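GCN5-related N-acetyltransferase (Kribbella flavida, PDB 4IUS) probably transfers an acyl group, such as acetyl from acetyl-CoA, to an acceptor substrate, as members of the GCN5-related N-acetyltransferase family generally do. Local coordinates at residues P104-V109 with A245-L250; T124-A129 with L165-G170; E132-A137 with G161-I166; N138-D143 with V173-W178; T186-V191 with A223-G228. The protein carries 1 engineered substitution. One frame throughout, in Å; residues are numbered along the deposited sequence. Where two conformers were deposited one is given.

Interaction 1. Residues P104-V109 with A245-L250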
# COMPACT_ATOMS: atom_id res chain seq x y z
N PRO A 104 4.52 2.48 10.31
CA PRO A 104 5.48 2.65 9.20
C PRO A 104 5.40 4.03 8.57
O PRO A 104 4.34 4.64 8.49
CB PRO A 104 5.06 1.59 8.21
CG PRO A 104 3.83 0.96 8.71
CD PRO A 104 3.45 1.52 10.01
N PRO A 105 6.52 4.51 8.04
CA PRO A 105 6.51 5.80 7.40
C PRO A 105 5.90 5.72 6.02
O PRO A 105 6.12 4.74 5.30
CB PRO A 105 7.99 6.17 7.36
CG PRO A 105 8.67 4.83 7.24
CD PRO A 105 7.83 3.90 8.05
N LEU A 106 5.22 6.78 5.62
CA LEU A 106 4.74 6.92 4.27
C LEU A 106 5.63 7.95 3.58
O LEU A 106 5.71 9.11 4.00
CB LEU A 106 3.28 7.37 4.20
CG LEU A 106 2.26 6.46 4.85
CD1 LEU A 106 0.88 6.90 4.35
CD2 LEU A 106 2.53 4.98 4.53
N LEU A 107 6.31 7.49 2.54
CA LEU A 107 7.20 8.29 1.73
C LEU A 107 6.48 8.65 0.44
O LEU A 107 5.70 7.86 -0.07
CB LEU A 107 8.47 7.55 1.38
CG LEU A 107 9.28 6.85 2.52
CD1 LEU A 107 10.59 6.25 1.99
CD2 LEU A 107 9.48 7.67 3.75
N ALA A 108 6.67 9.85 -0.06
CA ALA A 108 5.95 10.29 -1.25
C ALA A 108 6.83 11.08 -2.21
O ALA A 108 7.83 11.66 -1.80
CB ALA A 108 4.67 11.08 -0.91
N VAL A 109 6.41 11.13 -3.46
CA VAL A 109 7.14 11.87 -4.48
C VAL A 109 6.13 12.35 -5.54
O VAL A 109 5.09 11.72 -5.81
CB VAL A 109 8.26 11.02 -5.15
CG1 VAL A 109 7.68 9.90 -6.06
CG2 VAL A 109 9.23 11.91 -5.93
N ALA A 245 4.13 11.27 5.93
CA ALA A 245 3.05 10.90 6.83
C ALA A 245 3.44 9.66 7.60
O ALA A 245 4.46 9.03 7.33
CB ALA A 245 1.72 10.71 6.06
N THR A 246 2.60 9.29 8.55
CA THR A 246 2.85 8.17 9.44
C THR A 246 1.67 7.24 9.35
O THR A 246 0.56 7.62 9.72
CB THR A 246 2.94 8.66 10.93
OG1 THR A 246 3.85 9.76 11.04
CG2 THR A 246 3.37 7.53 11.86
N ALA A 247 1.86 6.02 8.84
CA ALA A 247 0.82 5.01 8.88
C ALA A 247 0.77 4.40 10.28
O ALA A 247 1.75 4.46 11.03
CB ALA A 247 1.09 3.95 7.82
N VAL A 248 -0.36 3.83 10.61
CA VAL A 248 -0.53 3.11 11.87
C VAL A 248 -1.28 1.82 11.55
O VAL A 248 -2.33 1.88 10.93
CB VAL A 248 -1.36 3.91 12.89
CG1 VAL A 248 -1.25 3.20 14.24
CG2 VAL A 248 -0.84 5.37 13.05
N HIS A 249 -0.69 0.68 11.89
CA HIS A 249 -1.28 -0.63 11.62
C HIS A 249 -1.66 -1.23 12.95
O HIS A 249 -0.82 -1.39 13.83
CB HIS A 249 -0.28 -1.54 10.89
CG HIS A 249 0.05 -1.08 9.50
ND1 HIS A 249 0.83 -1.81 8.67
CD2 HIS A 249 -0.41 -0.01 8.76
CE1 HIS A 249 0.93 -1.17 7.49
NE2 HIS A 249 0.18 -0.07 7.54
N LEU A 250 -2.93 -1.55 13.10
CA LEU A 250 -3.52 -2.08 14.32
C LEU A 250 -4.17 -3.43 14.08
O LEU A 250 -4.75 -3.66 13.02
CB LEU A 250 -4.62 -1.13 14.85
CG LEU A 250 -4.20 0.33 15.08
CD1 LEU A 250 -4.57 1.27 13.93
CD2 LEU A 250 -4.81 0.80 16.40
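Pro104, Pro105 and Leu106 run antiparallel to Ala245, Thr246 and Ala247, joining strands 99-109 and 242-251 in the mixed sheet of this GNAT-family protein. Three backbone hydrogen bonds make the ladder. Leu106 and Ala245 form a hydrogen-bonded pair: Leu106 N donates to Ala245 O at 2.9 Å in a nearly straight bond, and Ala245 N returns a longer one to Leu106 O at 3.3 Å. The third goes from Ala247 N to Pro104 O at 2.9 Å and is not returned, because Pro104 N, 3.5 Å from Ala247 O, has no hydrogen to give. Pro105 sits opposite Thr246 in a non-hydrogen-bonded pair, where the missing amide hydrogen costs this ladder nothing; its carbonyl turns to the other neighbour, bonding Thr226 OG1.

Apolar contacts fill the face on which Leu106 and Ala245 lie. Leu106 CB faces Ala245 CB, and its CD2 branch reaches on to Ala247 CB at 3.7 Å. The torsion behind this reach sets CG of Leu106 opposite its carbonyl carbon (chi1 -60°). Val82 of strand 78-82, an outermost strand, and Trp224 of strand 222-225 also pack on Leu106, so the leucine links the strands on either side of this pair.

The remaining contact is a CH-pi interaction. His249 ND1 is bonded to Arg261 O, which helps to fix the imidazole. Over one face of that ring, displaced toward its rim, lies Pro104 CG, 4.0 Å from the His249 ring centroid and 16° off the normal.

Interaction 2. Residues T124-A129 with L165-G170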
# COMPACT_ATOMS: atom_id res chain seq x y z
N THR A 124 17.97 -3.76 -18.03
CA THR A 124 16.94 -3.11 -18.82
C THR A 124 15.63 -3.13 -18.01
O THR A 124 15.53 -3.81 -16.99
CB THR A 124 16.77 -3.82 -20.18
OG1 THR A 124 16.33 -5.18 -19.97
CG2 THR A 124 18.07 -3.83 -21.01
N ALA A 125 14.63 -2.44 -18.49
CA ALA A 125 13.32 -2.42 -17.85
C ALA A 125 12.22 -2.56 -18.88
O ALA A 125 12.37 -2.09 -20.00
CB ALA A 125 13.09 -1.12 -17.11
N ALA A 126 11.12 -3.17 -18.47
CA ALA A 126 9.95 -3.27 -19.29
C ALA A 126 8.71 -3.29 -18.42
O ALA A 126 8.64 -4.01 -17.43
CB ALA A 126 10.00 -4.56 -20.12
N VAL A 127 7.66 -2.59 -18.82
CA VAL A 127 6.37 -2.67 -18.19
C VAL A 127 5.80 -4.08 -18.40
O VAL A 127 5.93 -4.68 -19.47
CB VAL A 127 5.41 -1.62 -18.80
CG1 VAL A 127 5.00 -2.02 -20.21
CG2 VAL A 127 4.20 -1.41 -17.90
N VAL A 128 5.15 -4.63 -17.38
CA VAL A 128 4.46 -5.91 -17.48
C VAL A 128 3.32 -5.80 -18.49
O VAL A 128 2.50 -4.89 -18.40
CB VAL A 128 3.92 -6.35 -16.12
CG1 VAL A 128 2.92 -7.47 -16.23
CG2 VAL A 128 5.07 -6.75 -15.23
N ALA A 129 3.29 -6.72 -19.46
CA ALA A 129 2.35 -6.68 -20.58
C ALA A 129 1.72 -8.04 -20.85
O ALA A 129 1.16 -8.24 -21.94
CB ALA A 129 3.06 -6.15 -21.80
N LEU A 165 9.15 -5.06 -14.73
CA LEU A 165 10.25 -5.98 -14.50
C LEU A 165 11.54 -5.32 -14.90
O LEU A 165 11.67 -4.74 -15.99
CB LEU A 165 10.04 -7.27 -15.33
CG LEU A 165 8.86 -8.14 -14.87
CD1 LEU A 165 8.61 -9.26 -15.87
CD2 LEU A 165 9.06 -8.70 -13.46
N ILE A 166 12.53 -5.45 -14.03
CA ILE A 166 13.91 -5.10 -14.30
C ILE A 166 14.61 -6.40 -14.68
O ILE A 166 14.49 -7.40 -13.95
CB ILE A 166 14.59 -4.47 -13.07
CG1 ILE A 166 13.88 -3.24 -12.59
CG2 ILE A 166 16.08 -4.23 -13.30
CD1 ILE A 166 13.83 -2.14 -13.59
N ARG A 167 15.30 -6.40 -15.82
CA ARG A 167 15.94 -7.59 -16.34
C ARG A 167 17.44 -7.42 -16.37
O ARG A 167 17.94 -6.33 -16.64
CB ARG A 167 15.43 -7.87 -17.72
CG ARG A 167 13.89 -7.85 -17.82
CD ARG A 167 13.36 -6.69 -18.63
NE ARG A 167 13.94 -6.81 -19.97
CZ ARG A 167 13.54 -7.69 -20.87
NH1 ARG A 167 14.23 -7.87 -22.01
NH2 ARG A 167 12.43 -8.39 -20.67
N MSE A 168 18.12 -8.51 -16.11
CA MSE A 168 19.56 -8.58 -16.26
C MSE A 168 19.85 -9.59 -17.37
O MSE A 168 19.43 -10.76 -17.27
CB MSE A 168 20.18 -8.99 -14.93
CG MSE A 168 21.68 -9.14 -14.95
SE MSE A 168 22.70 -7.53 -15.26
CE MSE A 168 22.69 -6.87 -13.43
N ASP A 169 20.50 -9.14 -18.42
CA ASP A 169 20.75 -9.98 -19.57
C ASP A 169 19.45 -10.70 -19.99
O ASP A 169 19.45 -11.87 -20.38
CB ASP A 169 21.89 -10.96 -19.29
CG ASP A 169 23.19 -10.27 -19.03
OD1 ASP A 169 23.47 -9.23 -19.68
OD2 ASP A 169 23.92 -10.76 -18.18
N GLY A 170 18.34 -9.94 -19.99
CA GLY A 170 17.07 -10.45 -20.51
C GLY A 170 16.21 -11.29 -19.56
O GLY A 170 15.12 -11.70 -19.89
O HOH W 1 18.43 -6.99 -19.78
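Ala126 and Leu165 form a hydrogen-bonded pair in the antiparallel ladder that attaches 123-127, an outermost strand of the GNAT-family sheet, to strand 161-168. This is the firm end of the contact. Leu165 N reaches Ala126 O at 2.9 Å in an almost linear bond (177°), and Ala126 N answers to Leu165 O at 3.0 Å. Just beyond the strand, Val128 lays its CG2 methyl against Leu165 CG at 4.1 Å, under the cover of helix 131-141. On the reverse face Ala125 CB meets Ile166 CD1 at 3.7 Å in a non-hydrogen-bonded pair; Phe119 packs on both.

Toward Thr124 the backbone stays regular, with Thr124 and Arg167 exchanging both amide bonds, but the side chains lie at the solvent edge. Arg167 is modelled in two conformers. In the one described, bends at chi2 and chi3 fold the chain back across Thr124, and NE donates to Thr124 OG1, which lies at the guanidinium edge only 2° out of its plane. The arrangement is therefore one option for this side chain and not a fixed link. The threonine hydroxyl occupies the place between backbone N and carbonyl carbon (chi1 63°), which also brings it to a water.

That water extends the ladder into the turn. Asp169 and Gly170, with the backbone angles of a type I' turn, lead into strand 171-179. The water donates a weak hydrogen bond to Arg167 O, sits 2.8 Å from Thr124 OG1, and accepts a hydrogen bond from Gly170 N at 3.0 Å.

Interaction 3. Residues E132-A137 with G161-I166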
# COMPACT_ATOMS: atom_id res chain seq x y z
N GLU A 132 1.80 -13.84 -17.94
CA GLU A 132 3.01 -14.55 -17.55
C GLU A 132 4.04 -13.58 -16.96
O GLU A 132 4.75 -13.94 -16.01
CB GLU A 132 3.60 -15.35 -18.70
CG GLU A 132 2.70 -16.47 -19.18
CD GLU A 132 1.50 -16.02 -20.02
OE1 GLU A 132 1.46 -14.87 -20.58
OE2 GLU A 132 0.56 -16.85 -20.13
N GLU A 133 4.13 -12.35 -17.47
CA GLU A 133 5.04 -11.36 -16.86
C GLU A 133 4.55 -10.96 -15.48
O GLU A 133 5.35 -10.77 -14.59
CB GLU A 133 5.22 -10.15 -17.79
CG GLU A 133 6.09 -10.46 -18.98
CD GLU A 133 6.03 -9.48 -20.10
OE1 GLU A 133 5.68 -8.33 -19.93
OE2 GLU A 133 6.34 -9.92 -21.22
N GLN A 134 3.21 -10.87 -15.29
CA GLN A 134 2.68 -10.56 -13.97
C GLN A 134 2.98 -11.70 -13.00
O GLN A 134 3.26 -11.48 -11.85
CB GLN A 134 1.20 -10.23 -14.03
CG GLN A 134 0.62 -9.76 -12.73
CD GLN A 134 1.29 -8.49 -12.20
OE1 GLN A 134 1.44 -7.52 -12.95
NE2 GLN A 134 1.73 -8.49 -10.94
N GLU A 135 2.91 -12.94 -13.48
CA GLU A 135 3.26 -14.10 -12.67
C GLU A 135 4.69 -14.07 -12.25
O GLU A 135 5.02 -14.34 -11.09
CB GLU A 135 2.92 -15.39 -13.42
CG GLU A 135 1.43 -15.64 -13.61
CD GLU A 135 1.13 -16.78 -14.61
OE1 GLU A 135 2.08 -17.35 -15.26
OE2 GLU A 135 -0.06 -17.08 -14.75
N ALA A 136 5.58 -13.64 -13.16
CA ALA A 136 6.98 -13.48 -12.80
C ALA A 136 7.14 -12.40 -11.76
O ALA A 136 7.90 -12.58 -10.79
CB ALA A 136 7.82 -13.16 -14.03
N ALA A 137 6.47 -11.27 -11.93
CA ALA A 137 6.52 -10.17 -10.94
C ALA A 137 6.09 -10.66 -9.56
O ALA A 137 6.76 -10.42 -8.56
CB ALA A 137 5.66 -9.00 -11.39
N GLY A 161 -3.66 0.32 -12.62
CA GLY A 161 -2.54 -0.32 -11.97
C GLY A 161 -1.61 -0.94 -12.98
O GLY A 161 -1.95 -1.14 -14.15
N GLY A 162 -0.45 -1.35 -12.53
CA GLY A 162 0.49 -2.03 -13.37
C GLY A 162 1.72 -2.48 -12.61
O GLY A 162 1.82 -2.29 -11.41
N ALA A 163 2.66 -3.05 -13.34
CA ALA A 163 3.89 -3.50 -12.75
C ALA A 163 5.01 -3.39 -13.77
O ALA A 163 4.75 -3.26 -14.95
CB ALA A 163 3.78 -4.91 -12.16
N VAL A 164 6.24 -3.54 -13.28
CA VAL A 164 7.43 -3.49 -14.13
C VAL A 164 8.36 -4.65 -13.76
O VAL A 164 8.34 -5.11 -12.63
CB VAL A 164 8.18 -2.13 -14.02
CG1 VAL A 164 7.22 -0.97 -14.28
CG2 VAL A 164 8.94 -1.99 -12.71
N LEU A 165 9.15 -5.06 -14.73
CA LEU A 165 10.25 -5.98 -14.50
C LEU A 165 11.54 -5.32 -14.90
O LEU A 165 11.67 -4.74 -15.99
CB LEU A 165 10.04 -7.27 -15.33
CG LEU A 165 8.86 -8.14 -14.87
CD1 LEU A 165 8.61 -9.26 -15.87
CD2 LEU A 165 9.06 -8.70 -13.46
N ILE A 166 12.53 -5.45 -14.03
CA ILE A 166 13.91 -5.10 -14.30
C ILE A 166 14.61 -6.40 -14.68
O ILE A 166 14.49 -7.40 -13.95
CB ILE A 166 14.59 -4.47 -13.07
CG1 ILE A 166 13.88 -3.24 -12.59
CG2 ILE A 166 16.08 -4.23 -13.30
CD1 ILE A 166 13.83 -2.14 -13.59
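Glu133 O accepts the helical hydrogen bond from Ala137 N at 2.9 Å and is met from the sheet by the CD1 methyl of Leu165 at 3.8 Å. Here helix 131-141 lies across strand 161-166, the segment axes 73° apart, in the helix-on-sheet layering of the GNAT fold. Leu165 carries the contact. Its CG stands opposite the carbonyl carbon (chi1 -68°), which raises the forked end from the strand to the helix, where the branches part. CD1 goes to Glu133, whose CB is 4.0 Å from it, with Ala136 at the margin; CD2 lies against the backbone and CB of Ala137, 3.9 Å from Ala137 CA. Cutting Leu165 back to an alanine is likely to open a gap under Glu133 and Ala137 and leave the helix poorly seated on the strand.

The carboxylate of Glu133 takes no part in this packing, its OE1 being bonded to Ala129 N. Gln134, the next residue round the helix, meets the strand at Ala163. Its chain, bent at chi2, turns the amide along the helix toward the next turn, where NE2 bonds Asn138 OD1 and helps to hold the amide. Its oxygen comes down on the strand instead: Gln134 OE1 rests against the methyl of Ala163, 3.6 Å from CB.

Interaction 4. Residues N138-D143 with V173-W178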
# COMPACT_ATOMS: atom_id res chain seq x y z
N ASN A 138 4.98 -11.38 -9.50
CA ASN A 138 4.47 -11.86 -8.21
C ASN A 138 5.44 -12.86 -7.58
O ASN A 138 5.62 -12.83 -6.36
CB ASN A 138 3.09 -12.50 -8.38
CG ASN A 138 2.02 -11.51 -8.73
OD1 ASN A 138 2.20 -10.28 -8.60
ND2 ASN A 138 0.85 -12.02 -9.17
N ALA A 139 6.06 -13.71 -8.38
CA ALA A 139 7.02 -14.67 -7.89
C ALA A 139 8.25 -13.98 -7.35
O ALA A 139 8.79 -14.41 -6.31
CB ALA A 139 7.39 -15.67 -8.97
N ILE A 140 8.75 -12.94 -8.02
CA ILE A 140 9.96 -12.24 -7.55
C ILE A 140 9.69 -11.54 -6.23
O ILE A 140 10.51 -11.63 -5.33
CB ILE A 140 10.51 -11.28 -8.61
CG1 ILE A 140 10.96 -12.03 -9.87
CG2 ILE A 140 11.55 -10.35 -8.00
CD1 ILE A 140 11.14 -11.12 -11.08
N ALA A 141 8.54 -10.87 -6.11
CA ALA A 141 8.14 -10.15 -4.89
C ALA A 141 7.59 -11.06 -3.79
O ALA A 141 7.43 -10.62 -2.69
CB ALA A 141 7.08 -9.14 -5.25
N GLY A 142 7.34 -12.33 -4.07
CA GLY A 142 6.41 -13.16 -3.31
C GLY A 142 6.59 -13.41 -1.85
O GLY A 142 5.61 -13.69 -1.16
N ASP A 143 7.83 -13.46 -1.39
CA ASP A 143 8.11 -13.73 0.02
C ASP A 143 8.12 -12.45 0.87
O ASP A 143 8.13 -12.51 2.10
CB ASP A 143 9.41 -14.56 0.17
CG ASP A 143 10.65 -13.88 -0.42
OD1 ASP A 143 10.53 -13.06 -1.36
OD2 ASP A 143 11.77 -14.19 0.05
N VAL A 173 14.74 -9.99 -12.84
CA VAL A 173 15.41 -10.12 -11.55
C VAL A 173 14.87 -9.20 -10.44
O VAL A 173 15.21 -9.40 -9.28
CB VAL A 173 16.94 -9.97 -11.64
CG1 VAL A 173 17.56 -11.05 -12.52
CG2 VAL A 173 17.33 -8.58 -12.14
N ALA A 174 14.06 -8.22 -10.82
CA ALA A 174 13.49 -7.29 -9.82
C ALA A 174 12.18 -6.77 -10.37
O ALA A 174 11.93 -6.82 -11.58
CB ALA A 174 14.42 -6.15 -9.46
N THR A 175 11.35 -6.27 -9.46
CA THR A 175 10.02 -5.85 -9.83
C THR A 175 9.49 -4.78 -8.87
O THR A 175 9.99 -4.64 -7.76
CB THR A 175 9.05 -7.08 -9.81
OG1 THR A 175 7.79 -6.70 -10.39
CG2 THR A 175 8.80 -7.65 -8.45
N ALA A 176 8.49 -4.04 -9.31
CA ALA A 176 7.69 -3.11 -8.50
C ALA A 176 6.37 -2.89 -9.23
O ALA A 176 6.28 -3.13 -10.42
CB ALA A 176 8.42 -1.77 -8.30
N ALA A 177 5.37 -2.46 -8.49
CA ALA A 177 4.02 -2.30 -9.03
C ALA A 177 3.43 -0.99 -8.54
O ALA A 177 3.89 -0.43 -7.51
CB ALA A 177 3.16 -3.46 -8.55
N TRP A 178 2.40 -0.53 -9.24
CA TRP A 178 1.63 0.62 -8.78
C TRP A 178 0.15 0.24 -8.76
O TRP A 178 -0.34 -0.51 -9.59
CB TRP A 178 1.88 1.87 -9.66
CG TRP A 178 1.35 1.85 -11.07
CD1 TRP A 178 0.16 2.36 -11.52
CD2 TRP A 178 2.04 1.37 -12.26
NE1 TRP A 178 0.04 2.20 -12.85
CE2 TRP A 178 1.15 1.59 -13.36
CE3 TRP A 178 3.25 0.73 -12.50
CZ2 TRP A 178 1.48 1.22 -14.65
CZ3 TRP A 178 3.58 0.38 -13.82
CH2 TRP A 178 2.70 0.60 -14.86
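Val173 and Ala174 both face Ile166 in a classic beta bulge, and it is over this irregular start of segment 173-178 that the last turn of helix 131-141 passes, Ile140 CA lying 6.5 Å from Ala174 CA. Ile140 carries the contact. Its CG2 branch, opposite the backbone N, drops onto the strand and meets main chain as well as the methyl of Thr175: it is 4.0 Å from Val173 O and 4.1 Å from Ala174 CA. The longer branch runs alongside and puts CD1 4.1 Å from Ala174 N. Because Val173 and Ala174 direct their own side chains to the far face, the isoleucine can settle directly on the bulged backbone.

Thr175 is the residue that rises to meet the helix. Its first torsion (chi1 -171°) sets the two branches to different tasks. OG1 turns to the neighbouring strand and bonds Val164 O, so the buried hydroxyl is satisfied within the sheet. The methyl is left to the helix, with CG2 lodged between Ile140 CG2 and Ala141 CB, 3.9 Å from each.

Leu165 and Leu194 also pack on Ile140, extending the apolar contact. With an alanine in place of Ile140, the methyl of Thr175 would probably lose its larger partner and the backbone of Val173 and Ala174 its cover on this side.

On the reverse face Leu202 meets Val173 and Ala210 meets Ala176, both from helix 202-216. A sheet sandwiched in this way between an early helix and a later one is characteristic of the GNAT fold.

Interaction 5. Residues T186-V191 with A223-G228. With EDO (1,2-ethanediol), chain E.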
# COMPACT_ATOMS: atom_id res chain seq x y z
N THR A 186 -1.34 7.18 -6.50
CA THR A 186 -1.01 5.76 -6.59
C THR A 186 -0.09 5.38 -5.44
O THR A 186 0.66 6.19 -4.96
CB THR A 186 -0.33 5.42 -7.95
OG1 THR A 186 -0.24 3.99 -8.08
CG2 THR A 186 1.05 6.04 -8.08
N GLU A 187 -0.18 4.11 -5.02
CA GLU A 187 0.76 3.48 -4.14
C GLU A 187 1.71 2.62 -4.94
O GLU A 187 1.24 1.79 -5.73
CB GLU A 187 0.04 2.65 -3.08
CG GLU A 187 1.04 2.03 -2.11
CD GLU A 187 0.49 1.01 -1.12
OE1 GLU A 187 -0.71 0.75 -1.20
OE2 GLU A 187 1.29 0.51 -0.28
N VAL A 188 3.00 2.76 -4.73
CA VAL A 188 4.00 1.88 -5.30
C VAL A 188 4.30 0.81 -4.24
O VAL A 188 4.54 1.14 -3.06
CB VAL A 188 5.26 2.64 -5.74
CG1 VAL A 188 6.35 1.68 -6.16
CG2 VAL A 188 4.91 3.58 -6.88
N ALA A 189 4.21 -0.46 -4.62
CA ALA A 189 4.31 -1.57 -3.69
C ALA A 189 4.78 -2.78 -4.48
O ALA A 189 5.15 -2.70 -5.63
CB ALA A 189 2.96 -1.84 -2.99
N GLY A 190 4.82 -3.92 -3.84
CA GLY A 190 5.22 -5.13 -4.54
C GLY A 190 6.67 -5.10 -5.00
O GLY A 190 7.00 -5.73 -6.00
N VAL A 191 7.54 -4.40 -4.29
CA VAL A 191 8.91 -4.25 -4.68
C VAL A 191 9.66 -5.50 -4.23
O VAL A 191 9.54 -5.94 -3.08
CB VAL A 191 9.59 -2.99 -4.10
CG1 VAL A 191 11.04 -2.85 -4.58
CG2 VAL A 191 8.79 -1.77 -4.49
N ALA A 223 2.78 9.77 -5.89
CA ALA A 223 3.05 8.36 -5.59
C ALA A 223 3.53 8.28 -4.17
O ALA A 223 4.29 9.13 -3.73
CB ALA A 223 4.11 7.78 -6.53
N TRP A 224 3.09 7.25 -3.44
CA TRP A 224 3.55 7.00 -2.10
C TRP A 224 3.87 5.55 -1.92
O TRP A 224 3.39 4.69 -2.66
CB TRP A 224 2.58 7.49 -1.03
CG TRP A 224 1.30 6.74 -0.98
CD1 TRP A 224 0.16 6.95 -1.74
CD2 TRP A 224 1.01 5.57 -0.18
NE1 TRP A 224 -0.81 6.03 -1.44
CE2 TRP A 224 -0.35 5.19 -0.49
CE3 TRP A 224 1.73 4.83 0.76
CZ2 TRP A 224 -0.97 4.10 0.14
CZ3 TRP A 224 1.10 3.72 1.36
CH2 TRP A 224 -0.20 3.37 1.06
N LEU A 225 4.73 5.27 -0.96
CA LEU A 225 5.07 3.91 -0.56
C LEU A 225 5.44 3.85 0.90
O LEU A 225 5.70 4.87 1.53
CB LEU A 225 6.18 3.33 -1.39
CG LEU A 225 7.53 4.02 -1.40
CD1 LEU A 225 8.37 3.61 -0.17
CD2 LEU A 225 8.29 3.73 -2.70
N THR A 226 5.36 2.64 1.44
CA THR A 226 5.93 2.38 2.73
C THR A 226 7.09 1.39 2.56
O THR A 226 6.99 0.45 1.79
CB THR A 226 4.87 1.95 3.73
OG1 THR A 226 5.49 1.97 5.00
CG2 THR A 226 4.35 0.55 3.47
N PRO A 227 8.24 1.64 3.21
CA PRO A 227 9.47 0.89 2.96
C PRO A 227 9.63 -0.33 3.81
O PRO A 227 8.91 -0.49 4.78
CB PRO A 227 10.57 1.90 3.38
CG PRO A 227 9.94 2.68 4.45
CD PRO A 227 8.50 2.81 4.05
N GLY A 228 10.61 -1.16 3.43
CA GLY A 228 11.18 -2.20 4.29
C GLY A 228 10.48 -3.54 4.20
O GLY A 228 10.90 -4.52 4.82
C1 EDO E . -3.62 4.35 -3.82
O1 EDO E . -3.47 4.94 -2.52
C2 EDO E . -4.89 4.90 -4.46
O2 EDO E . -6.01 4.01 -4.26
O HOH W 2 4.03 0.61 -0.40
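Glu187 crosses the face of the Trp224 indole obliquely, its carboxylate plane only 12° from that of the ring. The glutamate is stretched out, with CG opposite its backbone N (chi1 -177°), and this runs it across the six-membered ring: CG stands 3.6 Å from the centroid of that Trp224 ring, over the face, in a CH-pi contact. Further on, Glu187 CD comes 3.3 Å from Trp224 CH2. The indole can receive it because its CG takes the position between backbone N and carbonyl carbon (chi1 67°), swinging the ring toward strand 185-193. At the ring edge and in its plane, NE1 donates to O1 of an ethanediol, probably from the crystallisation liquor, at 3.1 Å.

Beneath this pair the strands are parallel neighbours of the beta-alpha-beta unit formed with helix 202-216. Trp224 N bonds Thr186 O at 3.1 Å, and Val188 N bonds Trp224 O at 2.9 Å. On the face toward that helix the methyls of Thr186 and Ala223 meet, Thr186 CG2 being 3.8 Å from Ala223 CB.

The direct ladder then stops. A water stands between Val188 O and Thr226 N, accepting from the amide at 3.0 Å, and it also lies 2.7 Å from Glu187 OE2. Such parting of the two parallel strands is consistent with the splayed strands that admit acetyl-CoA in GNAT relatives. The indole face, against which the aliphatic part of Glu187 packs, and the water probably help to orient the carboxylate beside this parting.

Interactions 1, 2 and 5 are strand pairings in one mixed sheet, whereas 3 and 4 seat a single helix, 131-141, on it. Interaction 5 is the most central and fully buried, yet it holds water and a carboxylate; interaction 2, at an outermost strand, adds solvent-side polar links to its ladder. Interaction 1 adjoins interaction 5, with Leu107 N bonded to Leu225 O. Interactions 2 and 3 share Leu165, which pairs through its backbone in the sheet, while its side chain reaches Val128 and the helix. Interactions 3 and 4 rely on methyl packing, on adjacent strands under one helix. Ala141 also brings interaction 4 to interaction 5, its CB touching Gly190 O.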